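PaxB (Photorhabdus luminescens, PDB 6EK4) probably acts as one component of a two-component alpha-helical pore-forming toxin, as in the YaxAB system. Local coordinates at residues E232-I237 with A251-K256; Q188-Q193 with Q225-G230; A175-D180 with D258-Q263; A168-N173 with N265-D270. All blocks are in the same frame, centred on the assembly; numbering follows the deposited sequence.

Interaction 1: residues E232-I237 with A251-K256; sequences EIAKKI and ADARAK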
loop_
_atom_site.group_PDB
_atom_site.type_symbol
_atom_site.label_atom_id
_atom_site.label_comp_id
_atom_site.label_asym_id
_atom_site.label_seq_id
_atom_site.Cartn_x
_atom_site.Cartn_y
_atom_site.Cartn_z
ATOM N N GLU A 232 36.448 41.440 15.068
ATOM C CA GLU A 232 35.723 40.988 16.260
ATOM C C GLU A 232 35.393 39.495 16.190
ATOM O O GLU A 232 35.478 38.788 17.196
ATOM C CB GLU A 232 34.432 41.796 16.444
ATOM C CG GLU A 232 33.777 41.635 17.811
ATOM C CD GLU A 232 32.320 42.072 17.828
ATOM O OE1 GLU A 232 31.577 41.731 16.882
ATOM O OE2 GLU A 232 31.910 42.745 18.799
ATOM N N ILE A 233 35.017 39.029 15.001
ATOM C CA ILE A 233 34.693 37.619 14.780
ATOM C C ILE A 233 35.951 36.755 14.846
ATOM O O ILE A 233 35.967 35.731 15.527
ATOM C CB ILE A 233 33.983 37.407 13.423
ATOM C CG1 ILE A 233 32.605 38.082 13.438
ATOM C CG2 ILE A 233 33.832 35.921 13.113
ATOM C CD1 ILE A 233 32.035 38.349 12.061
ATOM N N ALA A 234 36.996 37.176 14.137
ATOM C CA ALA A 234 38.258 36.436 14.098
ATOM C C ALA A 234 38.881 36.298 15.485
ATOM O O ALA A 234 39.373 35.230 15.844
ATOM C CB ALA A 234 39.238 37.111 13.148
ATOM N N LYS A 235 38.855 37.382 16.256
ATOM C CA LYS A 235 39.387 37.378 17.621
ATOM C C LYS A 235 38.650 36.381 18.519
ATOM O O LYS A 235 39.275 35.695 19.328
ATOM C CB LYS A 235 39.320 38.785 18.228
ATOM C CG LYS A 235 40.382 39.735 17.698
ATOM C CD LYS A 235 40.156 41.167 18.160
ATOM C CE LYS A 235 40.399 41.332 19.653
ATOM N NZ LYS A 235 40.290 42.753 20.082
ATOM N N LYS A 236 37.331 36.303 18.365
ATOM C CA LYS A 236 36.503 35.386 19.152
ATOM C C LYS A 236 36.787 33.918 18.815
ATOM O O LYS A 236 36.728 33.053 19.688
ATOM C CB LYS A 236 35.018 35.697 18.934
ATOM C CG LYS A 236 34.072 34.962 19.872
ATOM C CD LYS A 236 32.665 35.534 19.790
ATOM C CE LYS A 236 31.695 34.792 20.698
ATOM N NZ LYS A 236 31.404 33.408 20.226
ATOM N N ILE A 237 37.097 33.651 17.547
ATOM C CA ILE A 237 37.401 32.296 17.078
ATOM C C ILE A 237 38.767 31.820 17.585
ATOM O O ILE A 237 38.915 30.662 17.980
ATOM C CB ILE A 237 37.361 32.221 15.533
ATOM C CG1 ILE A 237 35.939 32.483 15.025
ATOM C CG2 ILE A 237 37.845 30.862 15.037
ATOM C CD1 ILE A 237 35.888 33.001 13.603
ATOM N N ALA A 251 43.485 35.388 8.389
ATOM C CA ALA A 251 43.420 34.285 7.425
ATOM C C ALA A 251 43.352 32.931 8.131
ATOM O O ALA A 251 42.674 32.014 7.666
ATOM C CB ALA A 251 44.620 34.329 6.491
ATOM N N ASP A 252 44.065 32.815 9.250
ATOM C CA ASP A 252 44.025 31.615 10.087
ATOM C C ASP A 252 42.629 31.399 10.681
ATOM O O ASP A 252 42.169 30.263 10.797
ATOM C CB ASP A 252 45.070 31.723 11.206
ATOM C CG ASP A 252 45.132 30.480 12.083
ATOM O OD1 ASP A 252 44.970 29.357 11.557
ATOM O OD2 ASP A 252 45.356 30.630 13.303
ATOM N N ALA A 253 41.965 32.493 11.055
ATOM C CA ALA A 253 40.603 32.434 11.595
ATOM C C ALA A 253 39.592 31.970 10.546
ATOM O O ALA A 253 38.659 31.229 10.862
ATOM C CB ALA A 253 40.196 33.792 12.149
ATOM N N ARG A 254 39.777 32.418 9.306
ATOM C CA ARG A 254 38.934 31.988 8.191
ATOM C C ARG A 254 39.137 30.503 7.886
ATOM O O ARG A 254 38.179 29.794 7.581
ATOM C CB ARG A 254 39.229 32.827 6.939
ATOM C CG ARG A 254 38.497 32.366 5.685
ATOM C CD ARG A 254 38.836 33.228 4.481
ATOM N NE ARG A 254 38.542 32.542 3.223
ATOM C CZ ARG A 254 38.767 33.050 2.011
ATOM N NH1 ARG A 254 39.291 34.265 1.868
ATOM N NH2 ARG A 254 38.467 32.339 0.932
ATOM N N ALA A 255 40.385 30.046 7.964
ATOM C CA ALA A 255 40.726 28.653 7.667
ATOM C C ALA A 255 40.010 27.667 8.590
ATOM O O ALA A 255 39.645 26.573 8.163
ATOM C CB ALA A 255 42.232 28.448 7.747
ATOM N N LYS A 256 39.813 28.057 9.849
ATOM C CA LYS A 256 39.076 27.231 10.811
ATOM C C LYS A 256 37.582 27.170 10.489
ATOM O O LYS A 256 36.949 26.128 10.669
ATOM C CB LYS A 256 39.285 27.739 12.242
ATOM C CG LYS A 256 40.658 27.422 12.810
ATOM C CD LYS A 256 40.738 27.755 14.292
ATOM C CE LYS A 256 42.094 27.383 14.871
ATOM N NZ LYS A 256 42.223 27.802 16.295
#
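Ala234 meets Ala253 methyl to methyl where helix 217-237 lies across the start of helix 247-321, a close helix crossing towards one end of the elongated molecule. The CB atoms of Ala234 and Ala253 are 3.6 Å apart. Because each side chain is a single methyl, the backbones come near as well: the CA atoms of Ala234 and Ala253 are separated by 5.3 Å, and the axes of the two short segments pass 9.1 Å from each other at 69°. That steep crossing limits the touch to a small patch around the alanine pair.

One turn further along helix 217-237, Ile237 extends the patch. With CG1 beside the backbone N (chi1 -65°), CG2 is the branch anti to it. From there Ile237 CG2 reaches the backbone carbonyl of Ala253, 4.3 Å from Ala253 O, and the aliphatic chain of Lys256, 4.3 Å from Lys256 CD. Both approaches are loose van der Waals contacts. Helices 217-237 and 247-321 follow each other in the chain, and a short loop turns one steeply across the other; the second is a very long helix that runs back along the stalk. Leu238 and Leu245 of the connecting loop pack on Ala253 and Ala234, and Leu250 and Leu257 of helix 247-321 on Ala234 and Ile237. The far side of the turn of 251-256 faces helix 149-193, where Arg254 packs on Ile185. On the other segment, Ile233 leans on Lys183 of that same helix.

Interaction 2: residues Q188-Q193 with Q225-G230; sequences QDVIRQ and QAIKQG
The end of Ile227 projects into the hollow between Val190 and Ile191, and it is the main bump of the contact. Ile227 CD1 lies 3.5 Å from Ile191 CG1 and 3.8 Å from Val190 CG2, so it touches two consecutive residues near the C-terminal end of helix 149-193. A turn about CB-CG1 of Ile227 (chi2 -75°) kinks the chain and directs CD1 there. The side chain of Ile227 runs nearly perpendicular to that of Ile191 but slants across that of Val190.

Beside it, the relation is reversed. Val190 presents a forked end to the small methyl of Ala226, whose CB is 3.9 Å from Val190 CG2 and 4.0 Å from Val190 CG1. The short side chain of Ala226 thus makes room for the valine.

The segment axes approach to 9.2 Å at 132°, an oblique antiparallel crossing of helices 149-193 and 217-237 near the tip of the elongated molecule. Around it, Leu196 touches both isoleucines, Ile204 and Leu210 pack on Ile227, and Tyr247 and Leu250 pack on Ile191. Ser187 OG adds a polar link by hydrogen bonding to Ala226 O. Between the two segments themselves every touching group is aliphatic and no hydrogen bond crosses, consistent with packing and the hydrophobic effect, not directional bonds, holding these two segments together.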
loop_
_atom_site.group_PDB
_atom_site.type_symbol
_atom_site.label_atom_id
_atom_site.label_comp_id
_atom_site.label_asym_id
_atom_site.label_seq_id
_atom_site.Cartn_x
_atom_site.Cartn_y
_atom_site.Cartn_z
ATOM N N GLN A 188 39.257 41.361 4.713
ATOM C CA GLN A 188 40.438 41.132 3.887
ATOM C C GLN A 188 40.398 41.964 2.605
ATOM O O GLN A 188 41.417 42.516 2.192
ATOM C CB GLN A 188 40.576 39.644 3.550
ATOM C CG GLN A 188 41.001 38.790 4.734
ATOM C CD GLN A 188 41.054 37.309 4.410
ATOM O OE1 GLN A 188 40.189 36.780 3.708
ATOM N NE2 GLN A 188 42.068 36.625 4.932
ATOM N N ASP A 189 39.221 42.062 1.990
ATOM C CA ASP A 189 39.059 42.823 0.748
ATOM C C ASP A 189 39.410 44.301 0.926
ATOM O O ASP A 189 40.127 44.864 0.101
ATOM C CB ASP A 189 37.635 42.679 0.191
ATOM C CG ASP A 189 37.367 41.297 -0.402
ATOM O OD1 ASP A 189 38.305 40.472 -0.473
ATOM O OD2 ASP A 189 36.211 41.037 -0.802
ATOM N N VAL A 190 38.916 44.923 1.996
ATOM C CA VAL A 190 39.235 46.332 2.274
ATOM C C VAL A 190 40.702 46.522 2.689
ATOM O O VAL A 190 41.292 47.570 2.424
ATOM C CB VAL A 190 38.288 46.971 3.324
ATOM C CG1 VAL A 190 36.855 46.969 2.814
ATOM C CG2 VAL A 190 38.375 46.272 4.676
ATOM N N ILE A 191 41.279 45.509 3.334
ATOM C CA ILE A 191 42.708 45.506 3.659
ATOM C C ILE A 191 43.536 45.394 2.378
ATOM O O ILE A 191 44.498 46.136 2.187
ATOM C CB ILE A 191 43.068 44.352 4.628
ATOM C CG1 ILE A 191 42.497 44.641 6.020
ATOM C CG2 ILE A 191 44.577 44.156 4.721
ATOM C CD1 ILE A 191 42.416 43.429 6.922
ATOM N N ARG A 192 43.150 44.464 1.509
ATOM C CA ARG A 192 43.850 44.236 0.245
ATOM C C ARG A 192 43.664 45.388 -0.748
ATOM O O ARG A 192 44.600 45.751 -1.461
ATOM C CB ARG A 192 43.384 42.914 -0.381
ATOM C CG ARG A 192 43.889 41.676 0.352
ATOM C CD ARG A 192 42.926 40.498 0.237
ATOM N NE ARG A 192 43.559 39.203 0.501
ATOM C CZ ARG A 192 43.993 38.784 1.692
ATOM N NH1 ARG A 192 43.889 39.549 2.778
ATOM N NH2 ARG A 192 44.551 37.581 1.798
ATOM N N GLN A 193 42.462 45.960 -0.783
ATOM C CA GLN A 193 42.134 47.036 -1.724
ATOM C C GLN A 193 42.870 48.337 -1.403
ATOM O O GLN A 193 43.367 49.009 -2.309
ATOM C CB GLN A 193 40.620 47.286 -1.739
ATOM C CG GLN A 193 40.152 48.340 -2.735
ATOM C CD GLN A 193 38.658 48.605 -2.655
ATOM O OE1 GLN A 193 37.886 47.760 -2.196
ATOM N NE2 GLN A 193 38.242 49.786 -3.104
ATOM N N GLN A 225 33.636 49.824 9.094
ATOM C CA GLN A 225 32.655 48.829 9.533
ATOM C C GLN A 225 33.120 47.418 9.171
ATOM O O GLN A 225 32.903 46.473 9.930
ATOM C CB GLN A 225 31.281 49.104 8.907
ATOM C CG GLN A 225 30.108 48.912 9.856
ATOM C CD GLN A 225 29.944 50.080 10.815
ATOM O OE1 GLN A 225 30.751 50.266 11.727
ATOM N NE2 GLN A 225 28.894 50.873 10.615
ATOM N N ALA A 226 33.754 47.284 8.006
ATOM C CA ALA A 226 34.267 45.994 7.543
ATOM C C ALA A 226 35.344 45.449 8.480
ATOM O O ALA A 226 35.262 44.302 8.919
ATOM C CB ALA A 226 34.811 46.117 6.128
ATOM N N ILE A 227 36.338 46.279 8.787
ATOM C CA ILE A 227 37.443 45.882 9.664
ATOM C C ILE A 227 36.912 45.484 11.042
ATOM O O ILE A 227 37.215 44.399 11.537
ATOM C CB ILE A 227 38.489 47.014 9.824
ATOM C CG1 ILE A 227 39.160 47.347 8.482
ATOM C CG2 ILE A 227 39.548 46.638 10.858
ATOM C CD1 ILE A 227 40.183 46.336 8.013
ATOM N N LYS A 228 36.114 46.361 11.647
ATOM C CA LYS A 228 35.582 46.137 12.995
ATOM C C LYS A 228 34.813 44.817 13.109
ATOM O O LYS A 228 34.962 44.096 14.094
ATOM C CB LYS A 228 34.668 47.295 13.412
ATOM C CG LYS A 228 34.353 47.341 14.902
ATOM C CD LYS A 228 32.903 47.736 15.151
ATOM C CE LYS A 228 32.629 48.017 16.621
ATOM N NZ LYS A 228 33.042 49.393 17.015
ATOM N N GLN A 229 33.996 44.510 12.103
ATOM C CA GLN A 229 33.172 43.299 12.121
ATOM C C GLN A 229 34.004 42.024 11.969
ATOM O O GLN A 229 33.828 41.072 12.731
ATOM C CB GLN A 229 32.095 43.356 11.030
ATOM C CG GLN A 229 30.942 44.299 11.347
ATOM C CD GLN A 229 29.942 44.416 10.210
ATOM O OE1 GLN A 229 29.786 43.499 9.403
ATOM N NE2 GLN A 229 29.252 45.549 10.144
ATOM N N GLY A 230 34.907 42.011 10.992
ATOM C CA GLY A 230 35.745 40.839 10.732
ATOM C C GLY A 230 36.791 40.578 11.800
ATOM O O GLY A 230 37.115 39.424 12.085
#

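Interaction 3: residues A175-D180 with D258-Q263; sequences AKLVVD and DERINQ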
loop_
_atom_site.group_PDB
_atom_site.type_symbol
_atom_site.label_atom_id
_atom_site.label_comp_id
_atom_site.label_asym_id
_atom_site.label_seq_id
_atom_site.Cartn_x
_atom_site.Cartn_y
_atom_site.Cartn_z
ATOM N N ALA A 175 24.766 28.187 8.270
ATOM C CA ALA A 175 24.343 29.515 7.817
ATOM C C ALA A 175 24.963 30.643 8.643
ATOM O O ALA A 175 25.269 31.709 8.106
ATOM C CB ALA A 175 22.826 29.623 7.837
ATOM N N LYS A 176 25.148 30.408 9.942
ATOM C CA LYS A 176 25.802 31.381 10.816
ATOM C C LYS A 176 27.297 31.481 10.504
ATOM O O LYS A 176 27.853 32.576 10.437
ATOM C CB LYS A 176 25.613 31.013 12.292
ATOM C CG LYS A 176 25.906 32.168 13.245
ATOM C CD LYS A 176 26.834 31.768 14.383
ATOM C CE LYS A 176 27.341 32.989 15.137
ATOM N NZ LYS A 176 28.506 32.668 16.007
ATOM N N LEU A 177 27.941 30.332 10.322
ATOM C CA LEU A 177 29.362 30.288 9.971
ATOM C C LEU A 177 29.644 30.886 8.589
ATOM O O LEU A 177 30.729 31.418 8.359
ATOM C CB LEU A 177 29.892 28.848 10.037
ATOM C CG LEU A 177 30.440 28.347 11.381
ATOM C CD1 LEU A 177 29.668 28.889 12.578
ATOM C CD2 LEU A 177 30.458 26.826 11.396
ATOM N N VAL A 178 28.674 30.798 7.679
ATOM C CA VAL A 178 28.823 31.353 6.330
ATOM C C VAL A 178 28.907 32.881 6.363
ATOM O O VAL A 178 29.732 33.465 5.656
ATOM C CB VAL A 178 27.688 30.891 5.381
ATOM C CG1 VAL A 178 27.676 31.705 4.089
ATOM C CG2 VAL A 178 27.832 29.409 5.060
ATOM N N VAL A 179 28.065 33.528 7.170
ATOM C CA VAL A 179 28.128 34.990 7.299
ATOM C C VAL A 179 29.372 35.415 8.084
ATOM O O VAL A 179 30.037 36.375 7.706
ATOM C CB VAL A 179 26.838 35.618 7.896
ATOM C CG1 VAL A 179 25.627 35.246 7.052
ATOM C CG2 VAL A 179 26.611 35.217 9.348
ATOM N N ASP A 180 29.699 34.681 9.149
ATOM C CA ASP A 180 30.915 34.938 9.933
ATOM C C ASP A 180 32.169 34.845 9.062
ATOM O O ASP A 180 33.117 35.612 9.241
ATOM C CB ASP A 180 31.028 33.955 11.105
ATOM C CG ASP A 180 29.985 34.203 12.186
ATOM O OD1 ASP A 180 29.036 34.979 11.948
ATOM O OD2 ASP A 180 30.114 33.609 13.278
ATOM N N ASP A 258 36.248 27.631 7.356
ATOM C CA ASP A 258 36.170 26.811 6.142
ATOM C C ASP A 258 36.243 25.317 6.463
ATOM O O ASP A 258 35.560 24.510 5.831
ATOM C CB ASP A 258 37.286 27.185 5.154
ATOM C CG ASP A 258 36.975 28.443 4.359
ATOM O OD1 ASP A 258 35.839 28.570 3.855
ATOM O OD2 ASP A 258 37.875 29.297 4.217
ATOM N N GLU A 259 37.071 24.961 7.444
ATOM C CA GLU A 259 37.200 23.573 7.893
ATOM C C GLU A 259 35.929 23.081 8.587
ATOM O O GLU A 259 35.549 21.918 8.433
ATOM C CB GLU A 259 38.399 23.426 8.838
ATOM C CG GLU A 259 38.637 22.006 9.338
ATOM C CD GLU A 259 39.872 21.879 10.214
ATOM O OE1 GLU A 259 39.917 20.939 11.035
ATOM O OE2 GLU A 259 40.797 22.712 10.089
ATOM N N ARG A 260 35.282 23.962 9.348
ATOM C CA ARG A 260 34.075 23.599 10.091
ATOM C C ARG A 260 32.853 23.564 9.173
ATOM O O ARG A 260 31.991 22.697 9.322
ATOM C CB ARG A 260 33.842 24.560 11.264
ATOM C CG ARG A 260 33.347 23.870 12.528
ATOM C CD ARG A 260 33.131 24.843 13.682
ATOM N NE ARG A 260 34.327 25.625 14.007
ATOM C CZ ARG A 260 34.391 26.539 14.974
ATOM N NH1 ARG A 260 33.334 26.798 15.740
ATOM N NH2 ARG A 260 35.526 27.200 15.183
ATOM N N ILE A 261 32.781 24.501 8.228
ATOM C CA ILE A 261 31.701 24.527 7.233
ATOM C C ILE A 261 31.778 23.300 6.324
ATOM O O ILE A 261 30.757 22.675 6.030
ATOM C CB ILE A 261 31.730 25.820 6.384
ATOM C CG1 ILE A 261 31.328 27.021 7.246
ATOM C CG2 ILE A 261 30.790 25.714 5.187
ATOM C CD1 ILE A 261 31.574 28.363 6.592
ATOM N N ASN A 262 32.989 22.968 5.880
ATOM C CA ASN A 262 33.219 21.764 5.084
ATOM C C ASN A 262 32.835 20.497 5.845
ATOM O O ASN A 262 32.276 19.567 5.266
ATOM C CB ASN A 262 34.684 21.684 4.643
ATOM C CG ASN A 262 34.988 20.430 3.840
ATOM O OD1 ASN A 262 34.282 20.106 2.883
ATOM N ND2 ASN A 262 36.041 19.718 4.228
ATOM N N GLN A 263 33.134 20.473 7.142
ATOM C CA GLN A 263 32.775 19.343 8.000
ATOM C C GLN A 263 31.257 19.210 8.153
ATOM O O GLN A 263 30.734 18.095 8.194
ATOM C CB GLN A 263 33.437 19.485 9.376
ATOM C CG GLN A 263 33.223 18.303 10.315
ATOM C CD GLN A 263 33.732 16.993 9.742
ATOM O OE1 GLN A 263 34.929 16.829 9.501
ATOM N NE2 GLN A 263 32.821 16.049 9.527
#
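Leu177 is the first residue of 175-180 to meet the facing helix, and it does so with two parts of its side chain. Close to the backbone, Leu177 CB lies 3.6 Å from Ile261 CG1. Further out, the branch Leu177 CD2 rests on the aliphatic stem of Arg260, 4.0 Å from Arg260 CD, the two side chains running at roughly a right angle. CB and CD of the arginine meet the leucine, and the bend about CG-CD (chi3 -56°) sets where the chain goes from CD on to NE. The main chain takes part as well, since Ile261 CD1 comes within 3.6 Å of Leu177 O in a van der Waals contact of a methyl with a carbonyl oxygen.

Val178 follows and closes one side of the isoleucine, its CG2 standing 4.2 Å from Ile261 CD1. With Lys174 and Arg181 also touching Ile261, the isoleucine sits among residues spaced 3, 1 and 3 apart on helix 149-193, the diamond of a knobs-into-holes contact. The segment axes run at 152° to one another, 9.9 Å apart, consistent with an antiparallel coiled coil forming this stretch of the stalk.

Asp180 points its CB towards the other helix, where its side chain meets Leu257. Its carboxylate instead pairs along its own helix in a weak salt bridge, Lys176 NZ to Asp180 OD2 at 3.3 Å. A charged link between the helices lies one residue on, where Arg181 NE forms a salt bridge with Asp258 OD1.

Interaction 4: residues A168-N173 with N265-D270; sequences AQQEKN and NKDCDD
An antiparallel pair of long helices forms the stalk here, and Gln170 of helix 149-193 faces Cys268 and Asp267 of helix 247-321. The segment axes are 10.0 Å apart with their directions at 160°, so the helices run nearly side by side. At the centre, the thiol of Cys268 lies against the base of the glutamine: Cys268 SG is 3.5 Å from Gln170 CB. The same sulfur comes only loosely near the adjoining turn of backbone, 4.5 Å from Glu171 N.

The far end of Gln170 serves a different neighbour. Its chain bends at the second torsion (chi2 -82°), which lays the amide alongside Asp267 rather than straight out from the helix. There Gln170 NE2 is 3.8 Å from Asp267 CB and 4.0 Å from Asp267 OD2, with the amide and carboxylate planes turned 46° from each other. At that separation the pair is in contact but not hydrogen-bonded, and Asp267 OD1 instead accepts a hydrogen bond from Gln263 NE2 one turn earlier on its own helix.

On the flank near Glu171, Lys174 NZ forms a salt bridge with Glu171 OE1 and a hydrogen bond with Asn265 OD1, linking the two helices beside the Cys268 contact. The touching groups are thus a thiol, a methylene and polar side-chain ends with no direct hydrogen bond between the segments, which points to a mixed polar and apolar interface, resting on van der Waals packing, with Lys174 probably adding a polar link at its flank.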
loop_
_atom_site.group_PDB
_atom_site.type_symbol
_atom_site.label_atom_id
_atom_site.label_comp_id
_atom_site.label_asym_id
_atom_site.label_seq_id
_atom_site.Cartn_x
_atom_site.Cartn_y
_atom_site.Cartn_z
ATOM N N ALA A 168 18.347 20.178 10.043
ATOM C CA ALA A 168 17.887 21.548 10.275
ATOM C C ALA A 168 18.828 22.316 11.203
ATOM O O ALA A 168 19.115 23.491 10.969
ATOM C CB ALA A 168 16.478 21.542 10.847
ATOM N N GLN A 169 19.333 21.667 12.221
ATOM C CA GLN A 169 20.233 22.379 13.072
ATOM C C GLN A 169 21.532 22.584 12.344
ATOM O O GLN A 169 22.078 23.662 12.337
ATOM C CB GLN A 169 20.470 21.622 14.350
ATOM C CG GLN A 169 20.645 22.527 15.537
ATOM C CD GLN A 169 21.451 21.858 16.597
ATOM O OE1 GLN A 169 21.449 20.635 16.703
ATOM N NE2 GLN A 169 22.164 22.644 17.380
ATOM N N GLN A 170 22.026 21.543 11.710
ATOM C CA GLN A 170 23.299 21.659 10.991
ATOM C C GLN A 170 23.254 22.776 9.948
ATOM O O GLN A 170 24.199 23.557 9.835
ATOM C CB GLN A 170 23.664 20.332 10.314
ATOM C CG GLN A 170 24.021 19.205 11.274
ATOM C CD GLN A 170 25.459 19.260 11.755
ATOM O OE1 GLN A 170 26.052 20.334 11.871
ATOM N NE2 GLN A 170 26.027 18.094 12.048
ATOM N N GLU A 171 22.162 22.842 9.188
ATOM C CA GLU A 171 21.973 23.893 8.179
ATOM C C GLU A 171 21.959 25.295 8.796
ATOM O O GLU A 171 22.394 26.257 8.162
ATOM C CB GLU A 171 20.668 23.670 7.401
ATOM C CG GLU A 171 20.716 22.539 6.384
ATOM C CD GLU A 171 21.243 22.978 5.028
ATOM O OE1 GLU A 171 22.342 23.570 4.972
ATOM O OE2 GLU A 171 20.560 22.721 4.013
ATOM N N LYS A 172 21.457 25.401 10.024
ATOM C CA LYS A 172 21.370 26.686 10.716
ATOM C C LYS A 172 22.733 27.107 11.271
ATOM O O LYS A 172 23.109 28.279 11.181
ATOM C CB LYS A 172 20.327 26.620 11.836
ATOM C CG LYS A 172 19.708 27.966 12.186
ATOM C CD LYS A 172 18.350 27.799 12.855
ATOM C CE LYS A 172 17.532 29.079 12.799
ATOM N NZ LYS A 172 16.106 28.832 13.152
ATOM N N ASN A 173 23.464 26.151 11.842
ATOM C CA ASN A 173 24.833 26.391 12.310
ATOM C C ASN A 173 25.790 26.710 11.162
ATOM O O ASN A 173 26.740 27.474 11.339
ATOM C CB ASN A 173 25.362 25.187 13.095
ATOM C CG ASN A 173 24.648 24.988 14.420
ATOM O OD1 ASN A 173 23.764 25.761 14.791
ATOM N ND2 ASN A 173 25.033 23.942 15.143
ATOM N N ASN A 265 29.016 20.294 5.901
ATOM C CA ASN A 265 28.548 19.835 4.588
ATOM C C ASN A 265 28.691 18.325 4.422
ATOM O O ASN A 265 27.803 17.676 3.870
ATOM C CB ASN A 265 29.289 20.554 3.452
ATOM C CG ASN A 265 28.766 21.957 3.203
ATOM O OD1 ASN A 265 27.557 22.186 3.175
ATOM N ND2 ASN A 265 29.677 22.902 3.007
ATOM N N LYS A 266 29.807 17.777 4.899
ATOM C CA LYS A 266 30.028 16.331 4.881
ATOM C C LYS A 266 29.037 15.604 5.790
ATOM O O LYS A 266 28.492 14.566 5.411
ATOM C CB LYS A 266 31.468 15.988 5.285
ATOM C CG LYS A 266 32.502 16.316 4.217
ATOM C CD LYS A 266 33.865 15.710 4.523
ATOM C CE LYS A 266 34.556 16.422 5.674
ATOM N NZ LYS A 266 35.956 15.948 5.856
ATOM N N ASP A 267 28.806 16.153 6.982
ATOM C CA ASP A 267 27.863 15.562 7.939
ATOM C C ASP A 267 26.417 15.619 7.438
ATOM O O ASP A 267 25.641 14.691 7.676
ATOM C CB ASP A 267 27.970 16.248 9.308
ATOM C CG ASP A 267 29.293 15.962 10.011
ATOM O OD1 ASP A 267 30.006 15.019 9.608
ATOM O OD2 ASP A 267 29.618 16.686 10.976
ATOM N N CYS A 268 26.062 16.703 6.749
ATOM C CA CYS A 268 24.725 16.837 6.155
ATOM C C CYS A 268 24.506 15.860 5.000
ATOM O O CYS A 268 23.397 15.362 4.813
ATOM C CB CYS A 268 24.472 18.272 5.682
ATOM S SG CYS A 268 24.009 19.412 7.006
ATOM N N ASP A 269 25.559 15.593 4.229
ATOM C CA ASP A 269 25.490 14.606 3.145
ATOM C C ASP A 269 25.264 13.195 3.686
ATOM O O ASP A 269 24.489 12.431 3.115
ATOM C CB ASP A 269 26.760 14.642 2.286
ATOM C CG ASP A 269 26.805 15.843 1.355
ATOM O OD1 ASP A 269 26.038 16.804 1.575
ATOM O OD2 ASP A 269 27.610 15.822 0.399
ATOM N N ASP A 270 25.939 12.859 4.784
ATOM C CA ASP A 270 25.748 11.562 5.440
ATOM C C ASP A 270 24.349 11.428 6.049
ATOM O O ASP A 270 23.768 10.343 6.028
ATOM C CB ASP A 270 26.816 11.331 6.517
ATOM C CG ASP A 270 28.195 11.063 5.932
ATOM O OD1 ASP A 270 28.301 10.246 4.989
ATOM O OD2 ASP A 270 29.176 11.661 6.425
#

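How the interactions relate
Interactions 3 and 4 are successive steps along one helix pair, 149-193 with 247-321, their centres 10 Å apart. The centre of interaction 1 is 11 Å from that of interaction 3, where helix 217-237 comes in; the two touch at Ile233 CG2 and Asp180 O, 4.0 Å apart. Interaction 2 uses the far end of helix 149-193, with its centre 13 Å from that of interaction 1 and 29 Å from that of interaction 4. Arg254 NH1 and Gln188 OE1, 3.2 Å apart in a probable hydrogen bond, join interactions 1 and 2. Interactions 1 and 2 thus mark where helix 217-237 joins the pair 149-193 and 247-321 towards one end of the chain.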